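Local coordinates for small ribosomal subunit protein bS6 (Thermotoga maritima, PDB 1VMB) that probably binds 16S ribosomal RNA together with protein bS18, as a structural component of the small ribosomal subunit, at residues A[19-24]-A[108-113]; A[57-62]-A[80-85]. All blocks are in the same frame, centred on the assembly; numbering follows the deposited sequence.

Contact 1: residues A[19-24]-A[108-113]. With EDO (1,2-ethanediol), chain C.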
ATOM      1  N   ARG A  19      -0.444  13.862  -7.685  1.00 27.87           N
ATOM      2  CA  ARG A  19       0.737  13.459  -6.954  1.00 26.14           C
ATOM      3  C   ARG A  19       0.773  11.973  -6.999  1.00 24.15           C
ATOM      4  O   ARG A  19      -0.296  11.346  -7.035  1.00 24.34           O
ATOM      5  CB  ARG A  19       0.603  13.971  -5.525  1.00 24.56           C
ATOM      6  CG  ARG A  19       0.578  15.518  -5.422  1.00 27.56           C
ATOM      7  CD  ARG A  19       0.413  16.014  -3.982  1.00 29.05           C
ATOM      8  NE  ARG A  19       0.402  17.476  -3.916  1.00 29.96           N
ATOM      9  CZ  ARG A  19       0.252  18.178  -2.788  1.00 32.27           C
ATOM     10  NH1 ARG A  19       0.104  17.557  -1.633  1.00 34.32           N
ATOM     11  NH2 ARG A  19       0.291  19.503  -2.820  1.00 35.94           N
ATOM     12  N   ILE A  20       1.978  11.394  -6.944  1.00 22.20           N
ATOM     13  CA  ILE A  20       2.148   9.958  -7.066  1.00 21.59           C
ATOM     14  C   ILE A  20       2.618   9.396  -5.737  1.00 21.30           C
ATOM     15  O   ILE A  20       3.563   9.914  -5.162  1.00 23.10           O
ATOM     16  CB  ILE A  20       3.207   9.615  -8.202  1.00 21.23           C
ATOM     17  CG1 ILE A  20       2.818  10.191  -9.560  1.00 21.59           C
ATOM     18  CG2 ILE A  20       3.452   8.110  -8.332  1.00 23.20           C
ATOM     19  CD1 ILE A  20       3.916  10.137 -10.605  1.00 23.40           C
ATOM     20  N   TYR A  21       1.971   8.329  -5.284  1.00 22.47           N
ATOM     21  CA  TYR A  21       2.302   7.661  -4.021  1.00 22.33           C
ATOM     22  C   TYR A  21       2.554   6.200  -4.149  1.00 22.95           C
ATOM     23  O   TYR A  21       2.085   5.576  -5.092  1.00 23.41           O
ATOM     24  CB  TYR A  21       1.107   7.833  -3.080  1.00 22.93           C
ATOM     25  CG  TYR A  21       0.890   9.275  -2.726  1.00 23.08           C
ATOM     26  CD1 TYR A  21       0.075  10.098  -3.531  1.00 24.72           C
ATOM     27  CD2 TYR A  21       1.484   9.837  -1.623  1.00 24.89           C
ATOM     28  CE1 TYR A  21      -0.127  11.437  -3.228  1.00 24.21           C
ATOM     29  CE2 TYR A  21       1.297  11.167  -1.328  1.00 26.49           C
ATOM     30  CZ  TYR A  21       0.496  11.973  -2.124  1.00 25.12           C
ATOM     31  OH  TYR A  21       0.330  13.329  -1.811  1.00 28.44           O
ATOM     32  N   GLU A  22       3.390   5.676  -3.243  1.00 21.03           N
ATOM     33  CA  GLU A  22       3.464   4.227  -2.998  1.00 22.39           C
ATOM     34  C   GLU A  22       2.978   3.953  -1.607  1.00 23.38           C
ATOM     35  O   GLU A  22       3.242   4.710  -0.677  1.00 22.73           O
ATOM     36  CB  GLU A  22       4.855   3.657  -3.246  0.50 22.08           C
ATOM     37  CG  GLU A  22       5.859   4.107  -2.234  0.50 19.96           C
ATOM     38  CD  GLU A  22       7.193   3.429  -2.347  0.50 20.80           C
ATOM     39  OE1 GLU A  22       7.669   3.087  -3.466  0.50 19.25           O
ATOM     40  OE2 GLU A  22       7.766   3.233  -1.266  0.50 19.04           O
ATOM     41  N   SER A  23       2.281   2.829  -1.462  1.00 22.44           N
ATOM     42  CA  SER A  23       1.943   2.324  -0.131  1.00 23.61           C
ATOM     43  C   SER A  23       2.219   0.864  -0.080  1.00 23.97           C
ATOM     44  O   SER A  23       1.655   0.092  -0.873  1.00 25.03           O
ATOM     45  CB  SER A  23       0.460   2.572   0.221  1.00 23.46           C
ATOM     46  OG  SER A  23       0.234   2.330   1.606  1.00 24.45           O
ATOM     47  N   MET A  24       3.117   0.474   0.833  1.00 23.89           N
ATOM     48  CA  MET A  24       3.510  -0.925   1.020  1.00 23.85           C
ATOM     49  C   MET A  24       2.864  -1.346   2.304  1.00 23.83           C
ATOM     50  O   MET A  24       2.974  -0.631   3.329  1.00 24.02           O
ATOM     51  CB  MET A  24       5.033  -1.096   1.126  0.50 23.92           C
ATOM     52  CG  MET A  24       5.485  -2.562   1.252  0.50 23.18           C
ATOM     53  SD  MET A  24       7.230  -2.758   1.648  0.50 24.45           S
ATOM     54  CE  MET A  24       7.050  -2.950   3.404  0.50 25.83           C
ATOM     55  N   THR A 108       3.669   4.622   3.685  1.00 24.27           N
ATOM     56  CA  THR A 108       3.172   5.302   2.549  1.00 23.27           C
ATOM     57  C   THR A 108       4.013   6.523   2.235  1.00 21.70           C
ATOM     58  O   THR A 108       4.249   7.368   3.117  1.00 23.47           O
ATOM     59  CB  THR A 108       1.734   5.729   2.829  1.00 22.43           C
ATOM     60  OG1 THR A 108       0.907   4.553   3.080  1.00 21.51           O
ATOM     61  CG2 THR A 108       1.165   6.446   1.601  1.00 25.42           C
ATOM     62  N   PHE A 109       4.449   6.623   0.994  1.00 21.79           N
ATOM     63  CA  PHE A 109       5.384   7.667   0.583  1.00 21.58           C
ATOM     64  C   PHE A 109       4.975   8.337  -0.699  1.00 21.90           C
ATOM     65  O   PHE A 109       4.665   7.655  -1.707  1.00 21.93           O
ATOM     66  CB  PHE A 109       6.810   7.121   0.349  1.00 21.77           C
ATOM     67  CG  PHE A 109       7.414   6.398   1.535  1.00 20.13           C
ATOM     68  CD1 PHE A 109       7.987   7.126   2.578  1.00 21.64           C
ATOM     69  CD2 PHE A 109       7.505   5.030   1.567  1.00 25.55           C
ATOM     70  CE1 PHE A 109       8.594   6.451   3.662  1.00 26.66           C
ATOM     71  CE2 PHE A 109       8.117   4.359   2.643  1.00 23.63           C
ATOM     72  CZ  PHE A 109       8.604   5.090   3.688  1.00 21.80           C
ATOM     73  N   ARG A 110       5.129   9.647  -0.713  1.00 20.98           N
ATOM     74  CA  ARG A 110       5.039  10.370  -1.984  1.00 20.06           C
ATOM     75  C   ARG A 110       6.294  10.150  -2.838  1.00 20.61           C
ATOM     76  O   ARG A 110       7.436  10.290  -2.371  1.00 20.10           O
ATOM     77  CB  ARG A 110       4.804  11.847  -1.794  1.00 21.53           C
ATOM     78  CG  ARG A 110       4.501  12.563  -3.103  1.00 20.92           C
ATOM     79  CD  ARG A 110       3.970  13.941  -2.844  1.00 22.42           C
ATOM     80  NE  ARG A 110       4.056  14.792  -4.018  1.00 21.99           N
ATOM     81  CZ  ARG A 110       3.976  16.102  -3.961  1.00 21.69           C
ATOM     82  NH1 ARG A 110       3.819  16.731  -2.806  1.00 23.90           N
ATOM     83  NH2 ARG A 110       4.116  16.827  -5.075  1.00 23.44           N
ATOM     84  N   ARG A 111       6.061   9.745  -4.075  1.00 19.18           N
ATOM     85  CA  ARG A 111       7.144   9.407  -4.979  1.00 19.53           C
ATOM     86  C   ARG A 111       7.507  10.599  -5.851  1.00 19.28           C
ATOM     87  O   ARG A 111       7.201  10.648  -7.052  1.00 20.33           O
ATOM     88  CB  ARG A 111       6.769   8.198  -5.820  1.00 18.49           C
ATOM     89  CG  ARG A 111       6.722   6.875  -4.989  1.00 21.69           C
ATOM     90  CD  ARG A 111       8.112   6.400  -4.515  1.00 23.81           C
ATOM     91  NE  ARG A 111       9.013   6.183  -5.641  1.00 23.63           N
ATOM     92  CZ  ARG A 111       9.216   5.018  -6.278  1.00 26.50           C
ATOM     93  NH1 ARG A 111       8.685   3.875  -5.851  1.00 24.80           N
ATOM     94  NH2 ARG A 111      10.044   4.984  -7.307  1.00 25.84           N
ATOM     95  N   PHE A 112       8.202  11.568  -5.250  1.00 18.90           N
ATOM     96  CA  PHE A 112       8.683  12.721  -5.977  1.00 19.32           C
ATOM     97  C   PHE A 112       9.524  12.330  -7.197  1.00 19.07           C
ATOM     98  O   PHE A 112       9.532  13.025  -8.187  1.00 18.93           O
ATOM     99  CB  PHE A 112       9.478  13.672  -5.067  1.00 19.76           C
ATOM    100  CG  PHE A 112       8.662  14.287  -3.952  1.00 21.61           C
ATOM    101  CD1 PHE A 112       7.965  15.485  -4.155  1.00 22.34           C
ATOM    102  CD2 PHE A 112       8.624  13.684  -2.696  1.00 21.98           C
ATOM    103  CE1 PHE A 112       7.188  16.018  -3.130  1.00 21.69           C
ATOM    104  CE2 PHE A 112       7.883  14.231  -1.649  1.00 23.23           C
ATOM    105  CZ  PHE A 112       7.154  15.406  -1.875  1.00 21.55           C
ATOM    106  N   ASP A 113      10.310  11.259  -7.080  1.00 19.67           N
ATOM    107  CA  ASP A 113      11.145  10.815  -8.181  1.00 19.40           C
ATOM    108  C   ASP A 113      10.306  10.446  -9.422  1.00 19.12           C
ATOM    109  O   ASP A 113      10.674  10.746 -10.541  1.00 19.48           O
ATOM    110  CB  ASP A 113      12.005   9.625  -7.708  1.00 20.36           C
ATOM    111  CG  ASP A 113      11.203   8.411  -7.348  1.00 18.65           C
ATOM    112  OD1 ASP A 113      10.308   8.463  -6.479  1.00 18.28           O
ATOM    113  OD2 ASP A 113      11.364   7.334  -7.985  1.00 21.28           O
TER
HETATM  114  C1  EDO C 130      11.691   8.557  -2.901  1.00 29.94           C
HETATM  115  O1  EDO C 130      11.109   7.588  -3.758  1.00 28.08           O
HETATM  116  C2  EDO C 130      10.735   9.741  -2.651  1.00 28.94           C
HETATM  117  O2  EDO C 130      10.601  10.587  -3.817  1.00 23.80           O

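Contact 2: residues A[57-62]-A[80-85]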
ATOM      1  N   LYS A  57      -0.659   0.495 -10.366  1.00 21.60           N
ATOM      2  CA  LYS A  57      -0.007  -0.804 -10.275  1.00 23.50           C
ATOM      3  C   LYS A  57      -0.170  -1.383  -8.884  1.00 23.13           C
ATOM      4  O   LYS A  57      -0.055  -0.641  -7.889  1.00 23.75           O
ATOM      5  CB  LYS A  57       1.493  -0.647 -10.541  1.00 24.31           C
ATOM      6  CG  LYS A  57       2.219  -1.947 -10.750  1.00 27.27           C
ATOM      7  CD  LYS A  57       3.651  -1.801 -11.124  1.00 28.30           C
ATOM      8  CE  LYS A  57       4.275  -3.164 -11.458  1.00 32.87           C
ATOM      9  NZ  LYS A  57       5.781  -3.097 -11.427  1.00 38.39           N
ATOM     10  N   VAL A  58      -0.425  -2.687  -8.835  1.00 24.06           N
ATOM     11  CA  VAL A  58      -0.484  -3.460  -7.587  1.00 25.21           C
ATOM     12  C   VAL A  58       0.586  -4.547  -7.776  1.00 26.41           C
ATOM     13  O   VAL A  58       0.543  -5.304  -8.753  1.00 27.90           O
ATOM     14  CB  VAL A  58      -1.860  -4.048  -7.363  1.00 25.56           C
ATOM     15  CG1 VAL A  58      -1.878  -4.928  -6.144  1.00 26.22           C
ATOM     16  CG2 VAL A  58      -2.927  -2.924  -7.215  1.00 27.52           C
ATOM     17  N   GLU A  59       1.601  -4.544  -6.910  1.00 25.91           N
ATOM     18  CA  GLU A  59       2.654  -5.567  -6.946  1.00 26.57           C
ATOM     19  C   GLU A  59       2.446  -6.477  -5.753  1.00 23.48           C
ATOM     20  O   GLU A  59       2.700  -6.065  -4.610  1.00 21.20           O
ATOM     21  CB  GLU A  59       4.075  -4.956  -6.831  1.00 27.21           C
ATOM     22  CG  GLU A  59       4.475  -4.045  -7.980  1.00 31.05           C
ATOM     23  CD  GLU A  59       5.896  -3.456  -7.886  1.00 33.42           C
ATOM     24  OE1 GLU A  59       6.443  -3.263  -6.771  1.00 38.61           O
ATOM     25  OE2 GLU A  59       6.450  -3.152  -8.975  1.00 42.00           O
ATOM     26  N   ARG A  60       2.008  -7.693  -6.005  1.00 23.13           N
ATOM     27  CA  ARG A  60       1.878  -8.705  -4.953  1.00 23.80           C
ATOM     28  C   ARG A  60       3.230  -9.398  -4.805  1.00 23.74           C
ATOM     29  O   ARG A  60       3.549 -10.312  -5.559  1.00 24.63           O
ATOM     30  CB  ARG A  60       0.786  -9.721  -5.275  1.00 24.76           C
ATOM     31  CG  ARG A  60      -0.637  -9.117  -5.154  1.00 25.07           C
ATOM     32  CD  ARG A  60      -1.147  -8.955  -3.741  1.00 28.17           C
ATOM     33  NE  ARG A  60      -1.360 -10.248  -3.101  1.00 27.23           N
ATOM     34  CZ  ARG A  60      -0.603 -10.762  -2.136  1.00 32.22           C
ATOM     35  NH1 ARG A  60       0.451 -10.100  -1.653  1.00 29.32           N
ATOM     36  NH2 ARG A  60      -0.887 -11.978  -1.652  1.00 31.90           N
ATOM     37  N   MET A  61       4.017  -8.956  -3.820  1.00 23.36           N
ATOM     38  CA  MET A  61       5.367  -9.497  -3.626  1.00 25.94           C
ATOM     39  C   MET A  61       5.394 -10.860  -2.931  1.00 24.72           C
ATOM     40  O   MET A  61       6.353 -11.631  -3.081  1.00 25.34           O
ATOM     41  CB  MET A  61       6.235  -8.494  -2.866  1.00 26.22           C
ATOM     42  CG  MET A  61       6.400  -7.183  -3.568  1.00 29.07           C
ATOM     43  SD  MET A  61       7.327  -6.039  -2.468  1.00 33.73           S
ATOM     44  CE  MET A  61       8.163  -5.074  -3.736  1.00 36.99           C
ATOM     45  N   GLY A  62       4.336 -11.172  -2.221  1.00 25.07           N
ATOM     46  CA  GLY A  62       4.193 -12.461  -1.585  1.00 25.09           C
ATOM     47  C   GLY A  62       4.979 -12.514  -0.265  1.00 24.61           C
ATOM     48  O   GLY A  62       5.416 -11.502   0.277  1.00 22.76           O
ATOM     49  N   VAL A  80       2.734  -3.867  -2.620  1.00 22.50           N
ATOM     50  CA  VAL A  80       2.913  -2.406  -2.806  1.00 22.42           C
ATOM     51  C   VAL A  80       1.892  -1.929  -3.820  1.00 23.02           C
ATOM     52  O   VAL A  80       1.709  -2.608  -4.862  1.00 22.55           O
ATOM     53  CB  VAL A  80       4.274  -2.053  -3.299  1.00 23.83           C
ATOM     54  CG1 VAL A  80       4.459  -0.527  -3.247  1.00 25.15           C
ATOM     55  CG2 VAL A  80       5.377  -2.718  -2.469  1.00 28.77           C
ATOM     56  N   ILE A  81       1.240  -0.798  -3.570  1.00 23.48           N
ATOM     57  CA  ILE A  81       0.263  -0.248  -4.496  1.00 22.37           C
ATOM     58  C   ILE A  81       0.768   1.128  -4.864  1.00 23.69           C
ATOM     59  O   ILE A  81       1.086   1.874  -3.940  1.00 22.18           O
ATOM     60  CB  ILE A  81      -1.141  -0.141  -3.869  1.00 22.93           C
ATOM     61  CG1 ILE A  81      -1.673  -1.534  -3.571  1.00 23.13           C
ATOM     62  CG2 ILE A  81      -2.078   0.568  -4.799  1.00 25.47           C
ATOM     63  CD1 ILE A  81      -2.981  -1.527  -2.771  1.00 25.10           C
ATOM     64  N   TYR A  82       0.850   1.409  -6.157  1.00 23.17           N
ATOM     65  CA  TYR A  82       1.226   2.701  -6.683  1.00 23.72           C
ATOM     66  C   TYR A  82      -0.020   3.385  -7.147  1.00 22.96           C
ATOM     67  O   TYR A  82      -0.792   2.795  -7.919  1.00 21.92           O
ATOM     68  CB  TYR A  82       2.194   2.553  -7.839  1.00 25.11           C
ATOM     69  CG  TYR A  82       3.480   1.859  -7.405  1.00 24.81           C
ATOM     70  CD1 TYR A  82       4.546   2.574  -6.897  1.00 31.04           C
ATOM     71  CD2 TYR A  82       3.572   0.489  -7.439  1.00 29.31           C
ATOM     72  CE1 TYR A  82       5.750   1.907  -6.470  1.00 29.02           C
ATOM     73  CE2 TYR A  82       4.759  -0.195  -7.046  1.00 29.04           C
ATOM     74  CZ  TYR A  82       5.830   0.524  -6.556  1.00 30.65           C
ATOM     75  OH  TYR A  82       6.987  -0.168  -6.151  1.00 32.03           O
ATOM     76  N   PHE A  83      -0.237   4.603  -6.665  1.00 23.44           N
ATOM     77  CA  PHE A  83      -1.456   5.336  -7.023  1.00 22.49           C
ATOM     78  C   PHE A  83      -1.226   6.842  -7.133  1.00 23.22           C
ATOM     79  O   PHE A  83      -0.219   7.374  -6.691  1.00 22.10           O
ATOM     80  CB  PHE A  83      -2.599   5.046  -6.036  1.00 23.41           C
ATOM     81  CG  PHE A  83      -2.350   5.541  -4.636  1.00 23.31           C
ATOM     82  CD1 PHE A  83      -1.663   4.758  -3.745  1.00 25.40           C
ATOM     83  CD2 PHE A  83      -2.874   6.755  -4.185  1.00 24.65           C
ATOM     84  CE1 PHE A  83      -1.476   5.162  -2.429  1.00 23.82           C
ATOM     85  CE2 PHE A  83      -2.663   7.164  -2.849  1.00 23.56           C
ATOM     86  CZ  PHE A  83      -1.954   6.382  -1.999  1.00 25.19           C
ATOM     87  N   ARG A  84      -2.193   7.542  -7.692  1.00 24.21           N
ATOM     88  CA  ARG A  84      -2.079   9.018  -7.829  1.00 24.46           C
ATOM     89  C   ARG A  84      -3.356   9.617  -7.270  1.00 25.20           C
ATOM     90  O   ARG A  84      -4.453   9.063  -7.417  1.00 23.41           O
ATOM     91  CB  ARG A  84      -1.805   9.475  -9.275  1.00 25.91           C
ATOM     92  CG  ARG A  84      -2.645   8.932 -10.312  1.00 25.62           C
ATOM     93  CD  ARG A  84      -2.071   9.062 -11.765  1.00 28.46           C
ATOM     94  NE  ARG A  84      -0.661   8.708 -11.794  1.00 32.66           N
ATOM     95  CZ  ARG A  84       0.012   8.398 -12.889  1.00 37.38           C
ATOM     96  NH1 ARG A  84      -0.605   8.342 -14.077  1.00 41.86           N
ATOM     97  NH2 ARG A  84       1.300   8.100 -12.799  1.00 37.37           N
ATOM     98  N   CYS A  85      -3.195  10.743  -6.589  1.00 23.82           N
ATOM     99  CA  CYS A  85      -4.320  11.457  -6.098  1.00 24.82           C
ATOM    100  C   CYS A  85      -3.871  12.891  -5.826  1.00 24.50           C
ATOM    101  O   CYS A  85      -2.733  13.220  -6.047  1.00 24.11           O
ATOM    102  CB  CYS A  85      -4.855  10.780  -4.857  1.00 25.34           C
ATOM    103  SG  CYS A  85      -3.716  10.905  -3.451  1.00 26.32           S
TER

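Contact 1: residues A[19-24]-A[108-113]
Arg111 N, just past the end of strand 103-110, gives Ile20 O a short hydrogen bond of 2.7 Å, and Arg110 CA adds a CA-H...O contact to the same oxygen. The next rung is the Glu22-Phe109 pair, bonded twice through its backbone. These bonds join the first strand of the ferredoxin-like sheet to its edge strand 103-110, antiparallel. Tyr21 and Arg110 form a non-hydrogen-bonded pair. Their side chains share the face of the sheet on which helix 91-98 packs, and Arg110 CB lies 3.6 Å from Tyr21 CE2. Farther out, the guanidinium of Arg110 stacks flat on that of Arg19, planes 3° and centres 4.4 Å apart. Phe112 CE1 covers the opposite face of the Arg110 group, and Glu115 meets it with a salt bridge. At the other end, Ser23 OG hydrogen-bonds Thr108 OG1 (2.8 Å) and also Tyr97. On the face that carries Glu22 and Phe109, the Arg111 side chain bends at chi2 (-69°) and chi3 (-58°), which folds its guanidinium back toward the Glu22 carboxylate, whose OE1 sits at its edge. In the modelled conformer of Glu22, one of two, Arg111 NH1 makes a salt bridge of 2.7 Å to Glu22 OE1, tilted from the guanidinium plane. Arg111 NE and NH2 hold Asp113 OD1 and OD2 side-on, nearly in that plane, and each carboxylate oxygen uses its syn lone pair. A leucine in place of Arg111 would probably leave the carboxylates of Glu22 and Asp113 without their shared cation and cut the side-chain tie between strand and helix start. Ethanediol, probably from the crystallisation liquor, sits beside Asp113. One cation between two carboxylates, and one carboxylate beside two stacked arginines, suggest locally balanced charge where the edge strand passes into helix 112-122.

Contact 2: residues A[57-62]-A[80-85]
Glu59 and Tyr82 meet with carboxylate and ring planes 83° apart. The carboxylate comes to the edge of the ring, not its face: Glu59 OE1 lies 3.5 Å from Tyr82 CE2 and 3.2 Å from Tyr82 OH. The Glu59 chain runs extended, with CG anti to the carbonyl carbon (chi1 -64°), and this carries the carboxylate along the ring edge. Its other oxygen, OE2, is paired with Lys57 NZ in a salt bridge on its anti side, modelled rather short, so its exact geometry is doubtful. Lys57 CB lies 3.9 Å from Tyr82 CD2. Lys57, Glu59, Val80 and Tyr82 share one face of the sheet, where Tyr82 also touches Glu22 and Arg111. The strands are neighbouring antiparallel members of the ferredoxin-like fold, 54-66 at the edge and 73-85 inside. Their backbones bond closely at Tyr82 N to Lys57 O (2.8 Å) and Glu59 N to Val80 O (2.8 Å). Val80 N returns a bond to Glu59 O, while that from Lys57 N to Tyr82 O is weak. Back on the face of Val80, Met61 crosses Val80 at an angle, with SD 3.9 Å from Val80 CG2. Met61 and Gly62 both face Tyr78 in a classic beta bulge. On the other face Val58 and Ile81 lie side by side and point the same way, Val58 CG2 4.1 Å from Ile81 CG1. There Ile81 packs against Val43 and Ile47 of helix 33-51.

Overall arrangement
Contacts 1 and 2 are two seams of one four-stranded antiparallel sheet, with centres about 10 Å apart. Strands 19-27 and 73-85 lie side by side in its middle, so each contact ties an inner strand to an edge strand. Backbone bonds link the two seams directly: Tyr21 N is 2.8 Å from Phe83 O, and Ser23 O is 2.9 Å from Ile81 N. On the face with Glu22 and Glu59, Arg111 NH1 packs 3.6 Å from Tyr82 CE1. On the other face the rings of Tyr21 and Phe83 meet. Along the chain, contact 2 is nested inside the loop that contact 1 closes.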